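Local coordinates for transcriptional regulator, LacI family protein (Rhodococcus jostii, PDB 3K9C), which probably acts as a DNA-binding transcription factor of the LacI family, its periplasmic-binding-protein-like core presumably sensing a small effector molecule, at residues 102-116 / 254-268. Residues are numbered along the deposited sequence; the frame is centred on the assembly and turned at random.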
ATOM      1  N   GLY B 102     -17.528 -24.600  11.995  1.00 45.06           N
ATOM      2  CA  GLY B 102     -16.957 -25.302  10.861  1.00 43.76           C
ATOM      3  C   GLY B 102     -15.989 -24.405  10.119  1.00 42.32           C
ATOM      4  O   GLY B 102     -15.100 -24.889   9.419  1.00 42.73           O
ATOM      5  N   VAL B 103     -16.172 -23.092  10.263  1.00 41.01           N
ATOM      6  CA  VAL B 103     -15.289 -22.113   9.633  1.00 38.08           C
ATOM      7  C   VAL B 103     -14.436 -21.500  10.732  1.00 35.85           C
ATOM      8  O   VAL B 103     -14.948 -20.808  11.606  1.00 35.33           O
ATOM      9  CB  VAL B 103     -16.074 -20.988   8.925  1.00 39.07           C
ATOM     10  CG1 VAL B 103     -15.103 -19.962   8.347  1.00 38.07           C
ATOM     11  CG2 VAL B 103     -16.925 -21.571   7.805  1.00 39.36           C
ATOM     12  N   GLY B 104     -13.134 -21.765  10.686  1.00 34.49           N
ATOM     13  CA  GLY B 104     -12.236 -21.242  11.701  1.00 32.55           C
ATOM     14  C   GLY B 104     -11.952 -19.756  11.583  1.00 31.76           C
ATOM     15  O   GLY B 104     -12.203 -19.142  10.550  1.00 30.86           O
ATOM     16  N   ALA B 105     -11.426 -19.173  12.651  1.00 30.95           N
ATOM     17  CA  ALA B 105     -11.102 -17.760  12.651  1.00 30.44           C
ATOM     18  C   ALA B 105      -9.930 -17.481  13.569  1.00 31.25           C
ATOM     19  O   ALA B 105      -9.739 -18.150  14.586  1.00 32.52           O
ATOM     20  CB  ALA B 105     -12.295 -16.953  13.084  1.00 29.29           C
ATOM     21  N   VAL B 106      -9.136 -16.493  13.178  1.00 31.27           N
ATOM     22  CA  VAL B 106      -7.973 -16.044  13.925  1.00 30.42           C
ATOM     23  C   VAL B 106      -8.066 -14.522  13.850  1.00 32.02           C
ATOM     24  O   VAL B 106      -7.863 -13.924  12.787  1.00 33.06           O
ATOM     25  CB  VAL B 106      -6.667 -16.536  13.272  1.00 30.02           C
ATOM     26  CG1 VAL B 106      -5.476 -15.884  13.935  1.00 28.44           C
ATOM     27  CG2 VAL B 106      -6.569 -18.057  13.392  1.00 28.48           C
ATOM     28  N   ARG B 107      -8.392 -13.902  14.981  1.00 30.41           N
ATOM     29  CA  ARG B 107      -8.571 -12.458  15.049  1.00 29.62           C
ATOM     30  C   ARG B 107      -8.038 -11.863  16.343  1.00 29.56           C
ATOM     31  O   ARG B 107      -7.775 -12.581  17.317  1.00 28.47           O
ATOM     32  CB  ARG B 107     -10.062 -12.141  14.923  1.00 28.42           C
ATOM     33  CG  ARG B 107     -10.910 -12.811  16.000  1.00 29.10           C
ATOM     34  CD  ARG B 107     -12.343 -13.010  15.541  1.00 31.16           C
ATOM     35  NE  ARG B 107     -13.175 -13.654  16.553  1.00 31.19           N
ATOM     36  CZ  ARG B 107     -13.650 -13.050  17.639  1.00 33.87           C
ATOM     37  NH1 ARG B 107     -13.385 -11.770  17.868  1.00 32.32           N
ATOM     38  NH2 ARG B 107     -14.385 -13.734  18.507  1.00 33.16           N
ATOM     39  N   GLY B 108      -7.887 -10.542  16.345  1.00 28.25           N
ATOM     40  CA  GLY B 108      -7.406  -9.858  17.528  1.00 26.72           C
ATOM     41  C   GLY B 108      -8.575  -9.481  18.415  1.00 27.19           C
ATOM     42  O   GLY B 108      -9.724  -9.430  17.962  1.00 26.37           O
ATOM     43  N   ASP B 109      -8.292  -9.232  19.688  1.00 25.74           N
ATOM     44  CA  ASP B 109      -9.332  -8.846  20.630  1.00 27.20           C
ATOM     45  C   ASP B 109      -9.553  -7.336  20.473  1.00 26.12           C
ATOM     46  O   ASP B 109      -8.994  -6.542  21.231  1.00 26.65           O
ATOM     47  CB  ASP B 109      -8.886  -9.163  22.060  1.00 28.37           C
ATOM     48  CG  ASP B 109     -10.035  -9.106  23.059  1.00 31.79           C
ATOM     49  OD1 ASP B 109     -10.894  -8.202  22.942  1.00 31.22           O
ATOM     50  OD2 ASP B 109     -10.065  -9.967  23.963  1.00 32.13           O
ATOM     51  N   ASP B 110     -10.357  -6.958  19.479  1.00 26.18           N
ATOM     52  CA  ASP B 110     -10.651  -5.555  19.187  1.00 24.89           C
ATOM     53  C   ASP B 110     -11.148  -4.744  20.375  1.00 24.87           C
ATOM     54  O   ASP B 110     -10.748  -3.592  20.543  1.00 23.91           O
ATOM     55  CB  ASP B 110     -11.663  -5.443  18.031  1.00 26.59           C
ATOM     56  CG  ASP B 110     -11.072  -5.879  16.690  1.00 29.13           C
ATOM     57  OD1 ASP B 110      -9.919  -5.498  16.392  1.00 28.54           O
ATOM     58  OD2 ASP B 110     -11.763  -6.593  15.928  1.00 30.90           O
ATOM     59  N   VAL B 111     -12.033  -5.326  21.182  1.00 24.49           N
ATOM     60  CA  VAL B 111     -12.546  -4.625  22.362  1.00 24.46           C
ATOM     61  C   VAL B 111     -11.356  -4.315  23.259  1.00 24.40           C
ATOM     62  O   VAL B 111     -11.153  -3.175  23.666  1.00 24.47           O
ATOM     63  CB  VAL B 111     -13.566  -5.497  23.153  1.00 25.79           C
ATOM     64  CG1 VAL B 111     -13.913  -4.837  24.484  1.00 26.09           C
ATOM     65  CG2 VAL B 111     -14.827  -5.690  22.331  1.00 24.46           C
ATOM     66  N   ALA B 112     -10.556  -5.339  23.546  1.00 24.62           N
ATOM     67  CA  ALA B 112      -9.376  -5.175  24.392  1.00 23.82           C
ATOM     68  C   ALA B 112      -8.402  -4.166  23.797  1.00 22.90           C
ATOM     69  O   ALA B 112      -7.825  -3.352  24.513  1.00 23.30           O
ATOM     70  CB  ALA B 112      -8.672  -6.522  24.581  1.00 24.09           C
ATOM     71  N   GLY B 113      -8.222  -4.223  22.480  1.00 23.11           N
ATOM     72  CA  GLY B 113      -7.296  -3.314  21.825  1.00 20.31           C
ATOM     73  C   GLY B 113      -7.628  -1.847  21.989  1.00 21.00           C
ATOM     74  O   GLY B 113      -6.773  -1.034  22.372  1.00 18.57           O
ATOM     75  N   ILE B 114      -8.876  -1.492  21.709  1.00 20.82           N
ATOM     76  CA  ILE B 114      -9.272  -0.102  21.818  1.00 21.53           C
ATOM     77  C   ILE B 114      -9.288   0.325  23.281  1.00 21.17           C
ATOM     78  O   ILE B 114      -9.009   1.483  23.595  1.00 22.02           O
ATOM     79  CB  ILE B 114     -10.638   0.149  21.102  1.00 23.26           C
ATOM     80  CG1 ILE B 114     -10.858   1.649  20.922  1.00 26.56           C
ATOM     81  CG2 ILE B 114     -11.776  -0.477  21.879  1.00 24.13           C
ATOM     82  CD1 ILE B 114     -11.545   2.004  19.623  1.00 30.12           C
ATOM     83  N   THR B 115      -9.577  -0.612  24.187  1.00 20.90           N
ATOM     84  CA  THR B 115      -9.568  -0.282  25.613  1.00 20.46           C
ATOM     85  C   THR B 115      -8.151   0.160  26.001  1.00 21.39           C
ATOM     86  O   THR B 115      -7.982   1.078  26.804  1.00 22.56           O
ATOM     87  CB  THR B 115      -9.997  -1.491  26.491  1.00 18.96           C
ATOM     88  OG1 THR B 115     -11.290  -1.942  26.086  1.00 22.77           O
ATOM     89  CG2 THR B 115     -10.070  -1.096  27.953  1.00 19.53           C
ATOM     90  N   LEU B 116      -7.135  -0.491  25.426  1.00 21.49           N
ATOM     91  CA  LEU B 116      -5.739  -0.119  25.703  1.00 20.92           C
ATOM     92  C   LEU B 116      -5.495   1.316  25.241  1.00 21.24           C
ATOM     93  O   LEU B 116      -4.856   2.106  25.936  1.00 19.70           O
ATOM     94  CB  LEU B 116      -4.766  -1.051  24.963  1.00 22.76           C
ATOM     95  CG  LEU B 116      -4.685  -2.511  25.418  1.00 25.00           C
ATOM     96  CD1 LEU B 116      -3.797  -3.293  24.460  1.00 24.47           C
ATOM     97  CD2 LEU B 116      -4.144  -2.580  26.850  1.00 23.30           C
ATOM     98  N   GLN B 254      -7.285 -27.869  10.288  1.00 37.38           N
ATOM     99  CA  GLN B 254      -8.588 -28.181   9.704  1.00 37.79           C
ATOM    100  C   GLN B 254      -8.446 -29.158   8.540  1.00 39.22           C
ATOM    101  O   GLN B 254      -9.352 -29.947   8.256  1.00 39.34           O
ATOM    102  CB  GLN B 254      -9.287 -26.898   9.233  1.00 37.07           C
ATOM    103  CG  GLN B 254      -9.896 -26.079  10.364  1.00 36.03           C
ATOM    104  CD  GLN B 254     -10.707 -24.882   9.880  1.00 36.63           C
ATOM    105  OE1 GLN B 254     -11.578 -25.009   9.015  1.00 34.64           O
ATOM    106  NE2 GLN B 254     -10.433 -23.713  10.451  1.00 35.85           N
ATOM    107  N   ILE B 255      -7.306 -29.101   7.865  1.00 40.49           N
ATOM    108  CA  ILE B 255      -7.056 -30.005   6.755  1.00 41.10           C
ATOM    109  C   ILE B 255      -6.794 -31.391   7.349  1.00 42.95           C
ATOM    110  O   ILE B 255      -7.157 -32.408   6.758  1.00 42.49           O
ATOM    111  CB  ILE B 255      -5.841 -29.546   5.938  1.00 40.82           C
ATOM    112  CG1 ILE B 255      -6.120 -28.166   5.340  1.00 41.16           C
ATOM    113  CG2 ILE B 255      -5.543 -30.553   4.835  1.00 41.20           C
ATOM    114  CD1 ILE B 255      -4.922 -27.527   4.671  1.00 39.08           C
ATOM    115  N   SER B 256      -6.169 -31.413   8.527  1.00 43.32           N
ATOM    116  CA  SER B 256      -5.873 -32.660   9.233  1.00 44.56           C
ATOM    117  C   SER B 256      -7.163 -33.260   9.778  1.00 44.36           C
ATOM    118  O   SER B 256      -7.166 -34.377  10.292  1.00 45.07           O
ATOM    119  CB  SER B 256      -4.904 -32.413  10.396  1.00 43.74           C
ATOM    120  OG  SER B 256      -3.632 -31.989   9.930  1.00 47.16           O
ATOM    121  N   GLY B 257      -8.253 -32.504   9.674  1.00 44.37           N
ATOM    122  CA  GLY B 257      -9.533 -32.992  10.149  1.00 44.55           C
ATOM    123  C   GLY B 257      -9.975 -32.433  11.486  1.00 45.50           C
ATOM    124  O   GLY B 257     -11.096 -32.692  11.915  1.00 46.31           O
ATOM    125  N   ASP B 258      -9.113 -31.667  12.148  1.00 46.53           N
ATOM    126  CA  ASP B 258      -9.464 -31.087  13.441  1.00 47.48           C
ATOM    127  C   ASP B 258     -10.637 -30.121  13.318  1.00 47.18           C
ATOM    128  O   ASP B 258     -10.836 -29.503  12.271  1.00 47.20           O
ATOM    129  CB  ASP B 258      -8.265 -30.358  14.051  1.00 49.09           C
ATOM    130  CG  ASP B 258      -7.065 -31.263  14.218  1.00 51.76           C
ATOM    131  OD1 ASP B 258      -7.268 -32.485  14.399  1.00 53.19           O
ATOM    132  OD2 ASP B 258      -5.922 -30.754  14.178  1.00 52.63           O
ATOM    133  N   LYS B 259     -11.402 -29.989  14.396  1.00 46.19           N
ATOM    134  CA  LYS B 259     -12.563 -29.108  14.405  1.00 47.23           C
ATOM    135  C   LYS B 259     -12.122 -27.651  14.261  1.00 46.79           C
ATOM    136  O   LYS B 259     -11.019 -27.286  14.669  1.00 46.42           O
ATOM    137  CB  LYS B 259     -13.351 -29.302  15.702  1.00 48.72           C
ATOM    138  CG  LYS B 259     -14.847 -29.049  15.563  1.00 51.95           C
ATOM    139  CD  LYS B 259     -15.546 -30.154  14.756  1.00 52.72           C
ATOM    140  CE  LYS B 259     -15.862 -31.387  15.608  1.00 53.05           C
ATOM    141  NZ  LYS B 259     -14.649 -32.045  16.173  1.00 52.99           N
ATOM    142  N   ALA B 260     -12.985 -26.824  13.676  1.00 46.35           N
ATOM    143  CA  ALA B 260     -12.683 -25.409  13.467  1.00 44.84           C
ATOM    144  C   ALA B 260     -12.681 -24.641  14.782  1.00 44.42           C
ATOM    145  O   ALA B 260     -13.555 -24.832  15.626  1.00 45.03           O
ATOM    146  CB  ALA B 260     -13.690 -24.800  12.508  1.00 44.38           C
ATOM    147  N   VAL B 261     -11.695 -23.764  14.948  1.00 42.98           N
ATOM    148  CA  VAL B 261     -11.562 -22.979  16.170  1.00 43.37           C
ATOM    149  C   VAL B 261     -11.614 -21.470  15.933  1.00 42.69           C
ATOM    150  O   VAL B 261     -11.166 -20.976  14.898  1.00 42.65           O
ATOM    151  CB  VAL B 261     -10.220 -23.302  16.887  1.00 43.28           C
ATOM    152  CG1 VAL B 261     -10.050 -22.423  18.105  1.00 42.75           C
ATOM    153  CG2 VAL B 261     -10.181 -24.771  17.285  1.00 44.42           C
ATOM    154  N   ASP B 262     -12.169 -20.754  16.908  1.00 41.68           N
ATOM    155  CA  ASP B 262     -12.262 -19.298  16.874  1.00 40.48           C
ATOM    156  C   ASP B 262     -11.182 -18.799  17.833  1.00 39.03           C
ATOM    157  O   ASP B 262     -11.421 -18.667  19.034  1.00 40.10           O
ATOM    158  CB  ASP B 262     -13.637 -18.838  17.354  1.00 41.22           C
ATOM    159  CG  ASP B 262     -13.727 -17.326  17.503  1.00 45.47           C
ATOM    160  OD1 ASP B 262     -13.508 -16.614  16.499  1.00 45.62           O
ATOM    161  OD2 ASP B 262     -14.015 -16.848  18.625  1.00 46.97           O
ATOM    162  N   LEU B 263      -9.995 -18.531  17.297  1.00 35.84           N
ATOM    163  CA  LEU B 263      -8.864 -18.082  18.102  1.00 33.55           C
ATOM    164  C   LEU B 263      -8.714 -16.561  18.218  1.00 32.93           C
ATOM    165  O   LEU B 263      -8.441 -15.874  17.230  1.00 31.19           O
ATOM    166  CB  LEU B 263      -7.574 -18.680  17.531  1.00 31.94           C
ATOM    167  CG  LEU B 263      -6.281 -18.416  18.297  1.00 32.97           C
ATOM    168  CD1 LEU B 263      -6.410 -18.940  19.724  1.00 32.12           C
ATOM    169  CD2 LEU B 263      -5.121 -19.096  17.586  1.00 32.30           C
ATOM    170  N   VAL B 264      -8.888 -16.043  19.432  1.00 31.15           N
ATOM    171  CA  VAL B 264      -8.755 -14.611  19.678  1.00 29.21           C
ATOM    172  C   VAL B 264      -7.404 -14.306  20.318  1.00 29.78           C
ATOM    173  O   VAL B 264      -7.058 -14.873  21.350  1.00 29.38           O
ATOM    174  CB  VAL B 264      -9.876 -14.093  20.599  1.00 29.13           C
ATOM    175  CG1 VAL B 264      -9.648 -12.626  20.919  1.00 29.07           C
ATOM    176  CG2 VAL B 264     -11.231 -14.267  19.919  1.00 28.47           C
ATOM    177  N   LEU B 265      -6.651 -13.398  19.698  1.00 28.34           N
ATOM    178  CA  LEU B 265      -5.331 -13.012  20.177  1.00 29.17           C
ATOM    179  C   LEU B 265      -5.297 -11.647  20.867  1.00 30.04           C
ATOM    180  O   LEU B 265      -6.008 -10.716  20.482  1.00 29.23           O
ATOM    181  CB  LEU B 265      -4.349 -13.002  19.006  1.00 29.31           C
ATOM    182  CG  LEU B 265      -4.416 -14.218  18.075  1.00 31.67           C
ATOM    183  CD1 LEU B 265      -3.364 -14.081  16.986  1.00 31.97           C
ATOM    184  CD2 LEU B 265      -4.199 -15.503  18.875  1.00 32.55           C
ATOM    185  N   ALA B 266      -4.449 -11.533  21.883  1.00 29.56           N
ATOM    186  CA  ALA B 266      -4.306 -10.290  22.627  1.00 28.97           C
ATOM    187  C   ALA B 266      -3.445  -9.293  21.869  1.00 28.46           C
ATOM    188  O   ALA B 266      -2.399  -9.644  21.329  1.00 29.08           O
ATOM    189  CB  ALA B 266      -3.680 -10.562  23.979  1.00 29.95           C
ATOM    190  N   PRO B 267      -3.887  -8.028  21.807  1.00 27.62           N
ATOM    191  CA  PRO B 267      -3.133  -6.984  21.111  1.00 25.91           C
ATOM    192  C   PRO B 267      -2.302  -6.234  22.147  1.00 25.17           C
ATOM    193  O   PRO B 267      -2.452  -6.467  23.342  1.00 25.19           O
ATOM    194  CB  PRO B 267      -4.236  -6.109  20.537  1.00 26.78           C
ATOM    195  CG  PRO B 267      -5.233  -6.113  21.656  1.00 27.80           C
ATOM    196  CD  PRO B 267      -5.270  -7.583  22.063  1.00 26.42           C
ATOM    197  N   HIS B 268      -1.418  -5.355  21.699  1.00 23.80           N
ATOM    198  CA  HIS B 268      -0.625  -4.570  22.638  1.00 24.93           C
ATOM    199  C   HIS B 268      -0.406  -3.161  22.137  1.00 23.99           C
ATOM    200  O   HIS B 268      -0.493  -2.892  20.939  1.00 23.67           O
ATOM    201  CB  HIS B 268       0.712  -5.256  22.981  1.00 23.64           C
ATOM    202  CG  HIS B 268       1.443  -5.829  21.809  1.00 26.03           C
ATOM    203  ND1 HIS B 268       2.326  -5.095  21.044  1.00 27.22           N
ATOM    204  CD2 HIS B 268       1.453  -7.082  21.295  1.00 26.66           C
ATOM    205  CE1 HIS B 268       2.850  -5.871  20.112  1.00 27.24           C
ATOM    206  NE2 HIS B 268       2.336  -7.082  20.243  1.00 29.61           N
TER
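Arg-107 grips the carboxylate of Asp-262 side-on across two neighbouring parallel strands, 104-108 and 262-265, where the chain passes from one lobe of its periplasmic-binding-protein-like fold towards the other. Arg-107 NE donates to Asp-262 OD1 at 3.0 Å and Arg-107 NH2 to Asp-262 OD2 at 3.1 Å, each oxygen using its syn lone pair, and the two flat groups are nearly coplanar, 24° apart. CG of Arg-107 sits between its backbone N and carbonyl carbon (chi1 58°), and the chain then runs extended to NE, which carries the guanidinium out from its own strand and across towards Asp-262 on the neighbouring one. CG2 of Val-264 rests over the centre of one guanidinium face, 3.5 Å from Arg-107 CZ, while Asp-262 OD1 lies in the guanidinium plane and OD2 is somewhat tilted from it. A leucine in place of Arg-107 would probably leave the Asp-262 carboxylate without its cationic mate and Val-264 without the flat surface it packs on.

Beneath this pair runs a backbone ladder: Ala-105 N bonds Val-261 O, Ala-105 O accepts from Leu-263 N, and Arg-107 pairs through N and O with Leu-263 O and Leu-265 N. On the other sheet face, Val-106 CG1 meets Leu-265 CD1 at 4.1 Å, and helix 240-255 covers Val-106 and Leu-263 through Ala-246. Strand 91-94 flanks 104-108 on its far edge.

The ladder ends with Asp-109 N bonded to Leu-265 O, where the strand gives way to helix 110-123. Asp-109 is its N-cap: Asp-109 OD1 accepts from Ala-112 N at 2.9 Å, met from above the carboxylate plane, while its CB touches Val-264 CG1. Pro-267 packs against the first turns of this helix, its CG 3.5 Å from Gly-113 CA, and Leu-116 CD1 lies 3.6 Å from Pro-267 O.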